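Local structure of putative TOXIN related protein (Parabacteroides distasonis ATCC 8503, 3K0Y) at residues 40-45 with 75-80; 11-16 with 55-60; 24-29 with 46-51. The protein is of unknown function, named a putative toxin-related protein, and probably combines a NigD-like N-terminal OB domain with a C-terminal beta sandwich. All blocks are in the same frame, centred on the assembly; numbering follows the deposited sequence.

Interaction 1 of 3, residues 40-45 with 75-80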
loop_
_atom_site.group_PDB
_atom_site.type_symbol
_atom_site.label_atom_id
_atom_site.label_comp_id
_atom_site.label_asym_id
_atom_site.label_seq_id
_atom_site.Cartn_x
_atom_site.Cartn_y
_atom_site.Cartn_z
ATOM N N ALA A 40 -15.315 1.258 -21.175
ATOM C CA ALA A 40 -15.144 2.657 -21.553
ATOM C C ALA A 40 -14.250 3.373 -20.520
ATOM O O ALA A 40 -13.938 2.819 -19.458
ATOM C CB ALA A 40 -16.491 3.334 -21.681
ATOM N N THR A 41 -13.819 4.586 -20.835
ATOM C CA THR A 41 -12.934 5.338 -19.957
ATOM C C THR A 41 -12.974 6.809 -20.283
ATOM O O THR A 41 -13.027 7.170 -21.446
ATOM C CB THR A 41 -11.451 4.828 -20.065
ATOM O OG1 THR A 41 -10.624 5.526 -19.123
ATOM C CG2 THR A 41 -10.876 5.018 -21.521
ATOM N N ASN A 42 -12.939 7.663 -19.265
ATOM C CA ASN A 42 -12.615 9.099 -19.476
ATOM C C ASN A 42 -11.126 9.394 -19.622
ATOM O O ASN A 42 -10.773 10.513 -20.005
ATOM C CB ASN A 42 -13.145 9.950 -18.320
ATOM C CG ASN A 42 -14.670 10.051 -18.313
ATOM O OD1 ASN A 42 -15.276 10.182 -19.350
ATOM N ND2 ASN A 42 -15.266 9.998 -17.148
ATOM N N TYR A 43 -10.242 8.435 -19.292
ATOM C CA TYR A 43 -8.784 8.623 -19.485
ATOM C C TYR A 43 -8.175 7.618 -20.486
ATOM O O TYR A 43 -7.468 6.681 -20.086
ATOM C CB TYR A 43 -8.022 8.394 -18.208
ATOM C CG TYR A 43 -8.244 9.234 -16.985
ATOM C CD1 TYR A 43 -9.508 9.687 -16.593
ATOM C CD2 TYR A 43 -7.144 9.476 -16.116
ATOM C CE1 TYR A 43 -9.665 10.422 -15.402
ATOM C CE2 TYR A 43 -7.291 10.191 -14.937
ATOM C CZ TYR A 43 -8.547 10.656 -14.574
ATOM O OH TYR A 43 -8.659 11.359 -13.394
ATOM N N PRO A 44 -8.394 7.815 -21.791
ATOM C CA PRO A 44 -7.907 6.774 -22.688
ATOM C C PRO A 44 -6.380 6.723 -22.833
ATOM O O PRO A 44 -5.863 5.729 -23.344
ATOM C CB PRO A 44 -8.583 7.111 -24.024
ATOM C CG PRO A 44 -8.851 8.585 -23.935
ATOM C CD PRO A 44 -9.195 8.830 -22.491
ATOM N N ASN A 45 -5.676 7.765 -22.376
ATOM C CA ASN A 45 -4.226 7.850 -22.507
ATOM C C ASN A 45 -3.500 7.438 -21.234
ATOM O O ASN A 45 -2.320 7.676 -21.092
ATOM C CB ASN A 45 -3.814 9.278 -22.920
ATOM C CG ASN A 45 -4.333 9.663 -24.288
ATOM O OD1 ASN A 45 -4.371 8.842 -25.182
ATOM N ND2 ASN A 45 -4.759 10.909 -24.442
ATOM N N TYR A 75 -17.767 -5.558 -16.478
ATOM C CA TYR A 75 -17.401 -4.466 -17.373
ATOM C C TYR A 75 -17.639 -3.141 -16.670
ATOM O O TYR A 75 -18.641 -2.976 -15.985
ATOM C CB TYR A 75 -18.231 -4.513 -18.665
ATOM C CG TYR A 75 -17.902 -5.670 -19.589
ATOM C CD1 TYR A 75 -16.828 -5.596 -20.471
ATOM C CD2 TYR A 75 -18.686 -6.823 -19.604
ATOM C CE1 TYR A 75 -16.522 -6.644 -21.328
ATOM C CE2 TYR A 75 -18.397 -7.887 -20.468
ATOM C CZ TYR A 75 -17.308 -7.786 -21.326
ATOM O OH TYR A 75 -17.005 -8.824 -22.179
ATOM N N ILE A 76 -16.728 -2.187 -16.843
ATOM C CA ILE A 76 -16.885 -0.872 -16.206
ATOM C C ILE A 76 -16.570 0.295 -17.110
ATOM O O ILE A 76 -15.980 0.132 -18.174
ATOM C CB ILE A 76 -16.043 -0.749 -14.892
ATOM C CG1 ILE A 76 -14.531 -0.660 -15.185
ATOM C CG2 ILE A 76 -16.388 -1.901 -13.936
ATOM C CD1 ILE A 76 -13.636 -0.296 -13.952
ATOM N N LYS A 77 -17.040 1.469 -16.696
ATOM C CA LYS A 77 -16.496 2.731 -17.166
ATOM C C LYS A 77 -15.588 3.298 -16.067
ATOM O O LYS A 77 -16.024 3.512 -14.926
ATOM C CB LYS A 77 -17.585 3.735 -17.457
ATOM C CG LYS A 77 -17.062 5.101 -17.895
ATOM C CD LYS A 77 -18.212 6.009 -18.281
ATOM C CE LYS A 77 -17.771 7.450 -18.361
ATOM N NZ LYS A 77 -16.943 7.721 -19.553
ATOM N N VAL A 78 -14.326 3.506 -16.411
ATOM C CA VAL A 78 -13.410 4.235 -15.564
ATOM C C VAL A 78 -13.779 5.709 -15.668
ATOM O O VAL A 78 -13.645 6.300 -16.713
ATOM C CB VAL A 78 -11.938 4.001 -16.025
ATOM C CG1 VAL A 78 -10.958 4.916 -15.268
ATOM C CG2 VAL A 78 -11.568 2.513 -15.840
ATOM N N ASN A 79 -14.292 6.288 -14.596
ATOM C CA ASN A 79 -14.590 7.716 -14.585
ATOM C C ASN A 79 -13.349 8.520 -14.266
ATOM O O ASN A 79 -13.115 9.570 -14.871
ATOM C CB ASN A 79 -15.680 8.038 -13.582
ATOM C CG ASN A 79 -16.974 7.236 -13.843
ATOM O OD1 ASN A 79 -17.446 7.141 -14.978
ATOM N ND2 ASN A 79 -17.515 6.632 -12.793
ATOM N N ALA A 80 -12.569 8.037 -13.303
ATOM C CA ALA A 80 -11.291 8.658 -12.969
ATOM C C ALA A 80 -10.364 7.604 -12.365
ATOM O O ALA A 80 -10.800 6.593 -11.871
ATOM C CB ALA A 80 -11.483 9.860 -11.999
#
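A40 and T41 pair with K77 and V78 as neighbouring parallel strands. Three backbone hydrogen bonds hold them. A40 N donates to I76 O at 3.3 Å, V78 N donates to A40 O, and N42 N donates to V78 O at 3.0 Å. N79 and A80 form a classic beta bulge opposite N57.

Side-chain hydrogen bonds take over past the short strand. The amide of N42 joins two residues of 75-80. N42 ND2 donates to N79 O at 3.2 Å, on a lone pair and within the amide plane of N42. N42 OD1 accepts from K77 NZ at 3.0 Å, with NZ 60° out of the carbonyl plane and off the lone pairs. The K77 chain is extended until chi4 (73°), where a bend turns NZ to N42. T41 OG1 accepts from Y43 N at 2.9 Å, an ST turn. N79 ND2 bonds to T59 OG1 and N57 OD1.

The rest is packing. T41 and V78 lie alongside each other, with T41 OG1 3.7 Å from V78 CB. The Y43 ring comes obliquely to A80, with Y43 CE1 3.4 Å from A80 CA, and also touches I81 and H82.

This is the parallel pairing of strands three and five of an OB barrel. With both ends of its amide bonded, N42 should be fixed in rotation, mainly by the in-plane ND2 bond, where the chain leaves the sheet.

Interaction 2 of 3, residues 11-16 with 55-60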
loop_
_atom_site.group_PDB
_atom_site.type_symbol
_atom_site.label_atom_id
_atom_site.label_comp_id
_atom_site.label_asym_id
_atom_site.label_seq_id
_atom_site.Cartn_x
_atom_site.Cartn_y
_atom_site.Cartn_z
ATOM N N ILE A 11 -22.068 4.734 -8.767
ATOM C CA ILE A 11 -20.684 5.179 -8.673
ATOM C C ILE A 11 -20.004 4.473 -7.511
ATOM O O ILE A 11 -20.507 4.498 -6.399
ATOM C CB ILE A 11 -20.632 6.699 -8.456
ATOM C CG1 ILE A 11 -20.844 7.426 -9.790
ATOM C CG2 ILE A 11 -19.315 7.116 -7.854
ATOM C CD1 ILE A 11 -22.013 6.894 -10.598
ATOM N N TRP A 12 -18.854 3.850 -7.783
ATOM C CA TRP A 12 -18.027 3.218 -6.760
ATOM C C TRP A 12 -16.641 3.887 -6.688
ATOM O O TRP A 12 -16.089 4.323 -7.701
ATOM C CB TRP A 12 -17.849 1.741 -7.080
ATOM C CG TRP A 12 -19.118 0.956 -7.124
ATOM C CD1 TRP A 12 -19.716 0.429 -8.233
ATOM C CD2 TRP A 12 -19.954 0.599 -6.012
ATOM N NE1 TRP A 12 -20.863 -0.225 -7.887
ATOM C CE2 TRP A 12 -21.043 -0.134 -6.530
ATOM C CE3 TRP A 12 -19.897 0.844 -4.634
ATOM C CZ2 TRP A 12 -22.074 -0.633 -5.715
ATOM C CZ3 TRP A 12 -20.915 0.344 -3.821
ATOM C CH2 TRP A 12 -21.990 -0.386 -4.369
ATOM N N ILE A 13 -16.082 3.971 -5.487
ATOM C CA ILE A 13 -14.710 4.401 -5.320
ATOM C C ILE A 13 -13.991 3.320 -4.567
ATOM O O ILE A 13 -14.462 2.873 -3.545
ATOM C CB ILE A 13 -14.589 5.753 -4.616
ATOM C CG1 ILE A 13 -15.566 6.763 -5.260
ATOM C CG2 ILE A 13 -13.140 6.275 -4.766
ATOM C CD1 ILE A 13 -15.347 8.245 -4.881
ATOM N N ALA A 14 -12.865 2.860 -5.113
ATOM C CA ALA A 14 -12.095 1.779 -4.500
ATOM C C ALA A 14 -10.602 1.811 -4.897
ATOM O O ALA A 14 -10.234 2.382 -5.939
ATOM C CB ALA A 14 -12.725 0.425 -4.873
ATOM N N VAL A 15 -9.759 1.204 -4.053
ATOM C CA VAL A 15 -8.370 0.979 -4.365
ATOM C C VAL A 15 -8.332 -0.311 -5.215
ATOM O O VAL A 15 -9.014 -1.290 -4.875
ATOM C CB VAL A 15 -7.484 0.941 -3.075
ATOM C CG1 VAL A 15 -5.991 0.598 -3.387
ATOM C CG2 VAL A 15 -7.574 2.265 -2.333
ATOM N N ALA A 16 -7.631 -0.263 -6.355
ATOM C CA ALA A 16 -7.488 -1.389 -7.277
ATOM C C ALA A 16 -6.041 -1.553 -7.692
ATOM O O ALA A 16 -5.292 -0.567 -7.770
ATOM C CB ALA A 16 -8.301 -1.157 -8.550
ATOM N N LEU A 55 -6.496 4.711 -6.963
ATOM C CA LEU A 55 -7.831 5.039 -6.523
ATOM C C LEU A 55 -8.686 5.235 -7.787
ATOM O O LEU A 55 -8.401 6.113 -8.618
ATOM C CB LEU A 55 -7.788 6.310 -5.659
ATOM C CG LEU A 55 -9.064 6.656 -4.886
ATOM C CD1 LEU A 55 -9.415 5.580 -3.857
ATOM C CD2 LEU A 55 -8.878 8.059 -4.229
ATOM N N VAL A 56 -9.705 4.402 -7.935
ATOM C CA VAL A 56 -10.527 4.358 -9.123
ATOM C C VAL A 56 -11.995 4.710 -8.844
ATOM O O VAL A 56 -12.614 4.121 -7.973
ATOM C CB VAL A 56 -10.483 2.963 -9.784
ATOM C CG1 VAL A 56 -11.283 2.972 -11.068
ATOM C CG2 VAL A 56 -8.997 2.513 -10.058
ATOM N N ASN A 57 -12.531 5.656 -9.619
ATOM C CA ASN A 57 -13.940 6.023 -9.614
ATOM C C ASN A 57 -14.532 5.370 -10.864
ATOM O O ASN A 57 -14.112 5.675 -11.987
ATOM C CB ASN A 57 -14.077 7.534 -9.670
ATOM C CG ASN A 57 -15.561 8.026 -9.582
ATOM O OD1 ASN A 57 -16.512 7.340 -9.986
ATOM N ND2 ASN A 57 -15.734 9.221 -9.033
ATOM N N PHE A 58 -15.430 4.409 -10.665
ATOM C CA PHE A 58 -15.952 3.620 -11.763
ATOM C C PHE A 58 -17.477 3.398 -11.638
ATOM O O PHE A 58 -18.062 3.479 -10.549
ATOM C CB PHE A 58 -15.196 2.280 -11.889
ATOM C CG PHE A 58 -15.364 1.359 -10.704
ATOM C CD1 PHE A 58 -14.534 1.471 -9.593
ATOM C CD2 PHE A 58 -16.365 0.383 -10.688
ATOM C CE1 PHE A 58 -14.694 0.643 -8.499
ATOM C CE2 PHE A 58 -16.514 -0.461 -9.584
ATOM C CZ PHE A 58 -15.665 -0.326 -8.490
ATOM N N THR A 59 -18.089 3.131 -12.782
ATOM C CA THR A 59 -19.514 2.838 -12.900
ATOM C C THR A 59 -19.643 1.463 -13.543
ATOM O O THR A 59 -19.061 1.204 -14.595
ATOM C CB THR A 59 -20.193 3.875 -13.781
ATOM O OG1 THR A 59 -20.022 5.179 -13.206
ATOM C CG2 THR A 59 -21.712 3.570 -13.963
ATOM N N ILE A 60 -20.394 0.577 -12.898
ATOM C CA ILE A 60 -20.596 -0.779 -13.392
ATOM C C ILE A 60 -21.537 -0.747 -14.594
ATOM O O ILE A 60 -22.593 -0.145 -14.509
ATOM C CB ILE A 60 -21.228 -1.658 -12.298
ATOM C CG1 ILE A 60 -20.206 -1.937 -11.183
ATOM C CG2 ILE A 60 -21.823 -2.945 -12.915
ATOM C CD1 ILE A 60 -19.464 -3.270 -11.289
#
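W12 lays its CB over one face of the F58 ring, a CH-pi contact 3.6 Å from CB to the ring centroid. It sits toward the rim, so W12 CB is only 3.3 Å from F58 CZ. This is the tight part of the contact. F58 reaches this place with CG between its own N and carbonyl carbon (chi1 64°), the crowded position. The two aromatic systems are oblique, with planes 34° apart. A14 CB meets the edge of the F58 ring, 4.1 Å from CE1. Further along this face, A16 CB touches V56 CG2.

Beneath them the strands are antiparallel, with two hydrogen-bonded pairs. W12 and F58 exchange bonds in both directions, W12 N to F58 O being 2.9 Å. A14 and V56 do the same, with V56 N to A14 O also 2.9 Å.

The other face is looser. I13 CG2 touches L55 CD1 at 3.9 Å, and V15 CG2 reaches the same methyl from another direction. I11 CG2 rests 3.5 Å from N57 OD1. This face is exposed at I11 and I13 but buried at V15. On the tight face W12 is exposed too, with the edge of its indole against CG1 of I60. A bound nonaethylene glycol, probably from the crystallisation liquor, lies close to the L55 side chain.

Strands 11-22 and 52-62 are the first and fourth of the OB barrel, and their pairing closes it. L28, I76 and I81 cover the buried face. Strand 74-88 flanks 52-62 on its other edge, where N79 ND2 bonds to N57 OD1 and T59 OG1. V15 and L55 also touch R168 of strand 163-172.

Interaction 3 of 3, residues 24-29 with 46-51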
loop_
_atom_site.group_PDB
_atom_site.type_symbol
_atom_site.label_atom_id
_atom_site.label_comp_id
_atom_site.label_asym_id
_atom_site.label_seq_id
_atom_site.Cartn_x
_atom_site.Cartn_y
_atom_site.Cartn_z
ATOM N N ASN A 24 -1.790 0.226 -24.089
ATOM C CA ASN A 24 -2.393 0.930 -22.974
ATOM C C ASN A 24 -3.616 0.193 -22.449
ATOM O O ASN A 24 -4.461 0.814 -21.799
ATOM C CB ASN A 24 -2.787 2.359 -23.400
ATOM C CG ASN A 24 -1.579 3.269 -23.633
ATOM O OD1 ASN A 24 -0.411 2.881 -23.409
ATOM N ND2 ASN A 24 -1.854 4.489 -24.084
ATOM N N VAL A 25 -3.703 -1.116 -22.720
ATOM C CA VAL A 25 -4.809 -1.966 -22.223
ATOM C C VAL A 25 -4.497 -2.584 -20.857
ATOM O O VAL A 25 -3.394 -3.056 -20.599
ATOM C CB VAL A 25 -5.188 -3.126 -23.218
ATOM C CG1 VAL A 25 -6.303 -3.996 -22.647
ATOM C CG2 VAL A 25 -5.609 -2.576 -24.578
ATOM N N TYR A 26 -5.510 -2.614 -19.996
ATOM C CA TYR A 26 -5.343 -3.086 -18.620
ATOM C C TYR A 26 -6.675 -3.478 -18.034
ATOM O O TYR A 26 -7.712 -2.973 -18.450
ATOM C CB TYR A 26 -4.707 -1.975 -17.760
ATOM C CG TYR A 26 -5.590 -0.755 -17.546
ATOM C CD1 TYR A 26 -5.689 0.261 -18.506
ATOM C CD2 TYR A 26 -6.346 -0.630 -16.387
ATOM C CE1 TYR A 26 -6.514 1.382 -18.306
ATOM C CE2 TYR A 26 -7.171 0.480 -16.167
ATOM C CZ TYR A 26 -7.244 1.480 -17.125
ATOM O OH TYR A 26 -8.064 2.552 -16.873
ATOM N N TYR A 27 -6.654 -4.374 -17.058
ATOM C CA TYR A 27 -7.839 -4.556 -16.207
ATOM C C TYR A 27 -7.497 -4.213 -14.756
ATOM O O TYR A 27 -6.356 -3.944 -14.440
ATOM C CB TYR A 27 -8.463 -5.938 -16.374
ATOM C CG TYR A 27 -7.694 -7.094 -15.812
ATOM C CD1 TYR A 27 -7.873 -7.495 -14.506
ATOM C CD2 TYR A 27 -6.834 -7.821 -16.604
ATOM C CE1 TYR A 27 -7.204 -8.561 -14.001
ATOM C CE2 TYR A 27 -6.159 -8.900 -16.112
ATOM C CZ TYR A 27 -6.348 -9.268 -14.816
ATOM O OH TYR A 27 -5.665 -10.337 -14.315
ATOM N N LEU A 28 -8.500 -4.162 -13.905
ATOM C CA LEU A 28 -8.326 -3.750 -12.515
ATOM C C LEU A 28 -8.693 -4.885 -11.610
ATOM O O LEU A 28 -9.741 -5.512 -11.820
ATOM C CB LEU A 28 -9.216 -2.558 -12.197
ATOM C CG LEU A 28 -8.876 -1.302 -12.984
ATOM C CD1 LEU A 28 -10.053 -0.370 -12.936
ATOM C CD2 LEU A 28 -7.627 -0.638 -12.430
ATOM N N ARG A 29 -7.857 -5.139 -10.603
ATOM C CA ARG A 29 -8.110 -6.190 -9.602
ATOM C C ARG A 29 -8.459 -5.571 -8.234
ATOM O O ARG A 29 -7.677 -4.828 -7.674
ATOM C CB ARG A 29 -6.895 -7.127 -9.490
ATOM C CG ARG A 29 -7.219 -8.396 -8.687
ATOM C CD ARG A 29 -6.237 -9.512 -8.893
ATOM N NE ARG A 29 -4.897 -9.092 -8.500
ATOM C CZ ARG A 29 -3.847 -8.982 -9.316
ATOM N NH1 ARG A 29 -3.934 -9.310 -10.584
ATOM N NH2 ARG A 29 -2.693 -8.551 -8.842
ATOM N N TYR A 46 -4.219 6.805 -20.319
ATOM C CA TYR A 46 -3.668 6.293 -19.074
ATOM C C TYR A 46 -2.647 5.216 -19.403
ATOM O O TYR A 46 -2.906 4.357 -20.240
ATOM C CB TYR A 46 -4.813 5.685 -18.222
ATOM C CG TYR A 46 -4.326 5.073 -16.936
ATOM C CD1 TYR A 46 -3.968 5.878 -15.856
ATOM C CD2 TYR A 46 -4.165 3.706 -16.814
ATOM C CE1 TYR A 46 -3.476 5.325 -14.684
ATOM C CE2 TYR A 46 -3.688 3.149 -15.639
ATOM C CZ TYR A 46 -3.331 3.973 -14.580
ATOM O OH TYR A 46 -2.869 3.425 -13.390
ATOM N N GLN A 47 -1.509 5.248 -18.739
ATOM C CA GLN A 47 -0.471 4.263 -18.987
ATOM C C GLN A 47 -0.432 3.236 -17.840
ATOM O O GLN A 47 -0.006 3.547 -16.747
ATOM C CB GLN A 47 0.888 4.945 -19.177
ATOM C CG GLN A 47 2.068 3.974 -19.480
ATOM C CD GLN A 47 1.950 3.240 -20.838
ATOM O OE1 GLN A 47 2.021 1.999 -20.882
ATOM N NE2 GLN A 47 1.762 3.995 -21.939
ATOM N N PRO A 48 -0.952 2.030 -18.086
ATOM C CA PRO A 48 -0.925 1.051 -17.035
ATOM C C PRO A 48 0.479 0.543 -16.827
ATOM O O PRO A 48 1.250 0.461 -17.791
ATOM C CB PRO A 48 -1.872 -0.043 -17.536
ATOM C CG PRO A 48 -1.886 0.116 -19.052
ATOM C CD PRO A 48 -1.554 1.536 -19.332
ATOM N N LYS A 49 0.824 0.300 -15.569
ATOM C CA LYS A 49 2.118 -0.203 -15.178
ATOM C C LYS A 49 1.944 -1.472 -14.346
ATOM O O LYS A 49 0.937 -1.624 -13.665
ATOM C CB LYS A 49 2.880 0.831 -14.353
ATOM C CG LYS A 49 3.320 2.080 -15.098
ATOM C CD LYS A 49 3.437 3.261 -14.081
ATOM C CE LYS A 49 3.720 4.600 -14.800
ATOM N NZ LYS A 49 2.992 5.700 -14.063
ATOM N N PRO A 50 2.920 -2.379 -14.408
ATOM C CA PRO A 50 2.824 -3.566 -13.558
ATOM C C PRO A 50 2.924 -3.179 -12.086
ATOM O O PRO A 50 3.661 -2.272 -11.743
ATOM C CB PRO A 50 4.065 -4.391 -13.973
ATOM C CG PRO A 50 5.063 -3.318 -14.350
ATOM C CD PRO A 50 4.223 -2.303 -15.106
ATOM N N ASN A 51 2.153 -3.830 -11.237
ATOM C CA ASN A 51 2.302 -3.679 -9.779
ATOM C C ASN A 51 2.085 -2.255 -9.231
ATOM O O ASN A 51 2.860 -1.745 -8.428
ATOM C CB ASN A 51 3.662 -4.244 -9.393
ATOM C CG ASN A 51 3.882 -5.627 -9.983
ATOM O OD1 ASN A 51 4.731 -5.808 -10.856
ATOM N ND2 ASN A 51 3.069 -6.581 -9.568
#
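Y46 packs against Y26 and is anchored beyond it by a hydrogen bond from its hydroxyl OH to N83 OD1. That bond holds the far end of the Y46 ring on strand 74-88. The near side of the same ring meets Y26. Y46 CD2 lies 3.6 Å from Y26 CE1, over one face of the Y26 ring. The ring planes are 54° apart and the centroids 5.2 Å apart, so the pair is oblique.

P48 takes the root of Y26. P48 CB is 3.4 Å from Y26 CB, a snug apolar contact, and P48 CG touches Y26 CD1 at 3.8 Å. Y26 holds its ring with CG between the backbone N and the carbonyl carbon (chi1 67°), which turns it to the loop. Its ring therefore meets two loop residues, Y46 by the ring face and P48 obliquely. P48 also borders the backbone of 24-29: its CD is 3.8 Å from N24 CA, and its CG lies 3.8 Å from V25 O.

At the outer end, the side chains of N24 and Q47 lie near each other. N24 CB also lies 3.7 Å from Y46 O. Q47 is exposed, whereas Y26, Y46 and P48 are buried.

Segment 46-51 has no regular secondary structure. It belongs to the connection between the third and fourth OB strands, where many OB folds carry a helix against the barrel. Here an irregular loop seems to take that place. Y46 and P48 both touch V18 of strand 11-22, and Y46 touches I81 of strand 74-88. Y26, on strand 25-30, meets V78 of strand 74-88 and P38 of strand 35-38.

Overall arrangement
From the N terminus, strand 11-22 leads into strand 25-30, then 35-38 and 40-41, the loop 46-51, strand 52-62 and strand 74-88. Interaction 2 joins the first strand to 52-62 and closes a long loop. Interaction 3 is nested inside that loop. Interaction 1 crosses both, because 40-45 lies within their loops while 75-80 lies beyond. Interactions 1 and 2 meet directly where strands 52-62 and 74-88 pair, with N79 N probably bonded to N57 O. V78 of interaction 1 packs on Y26 of interaction 3. L28 of 24-29 touches I76, A16 and V56, linking all three within the OB barrel.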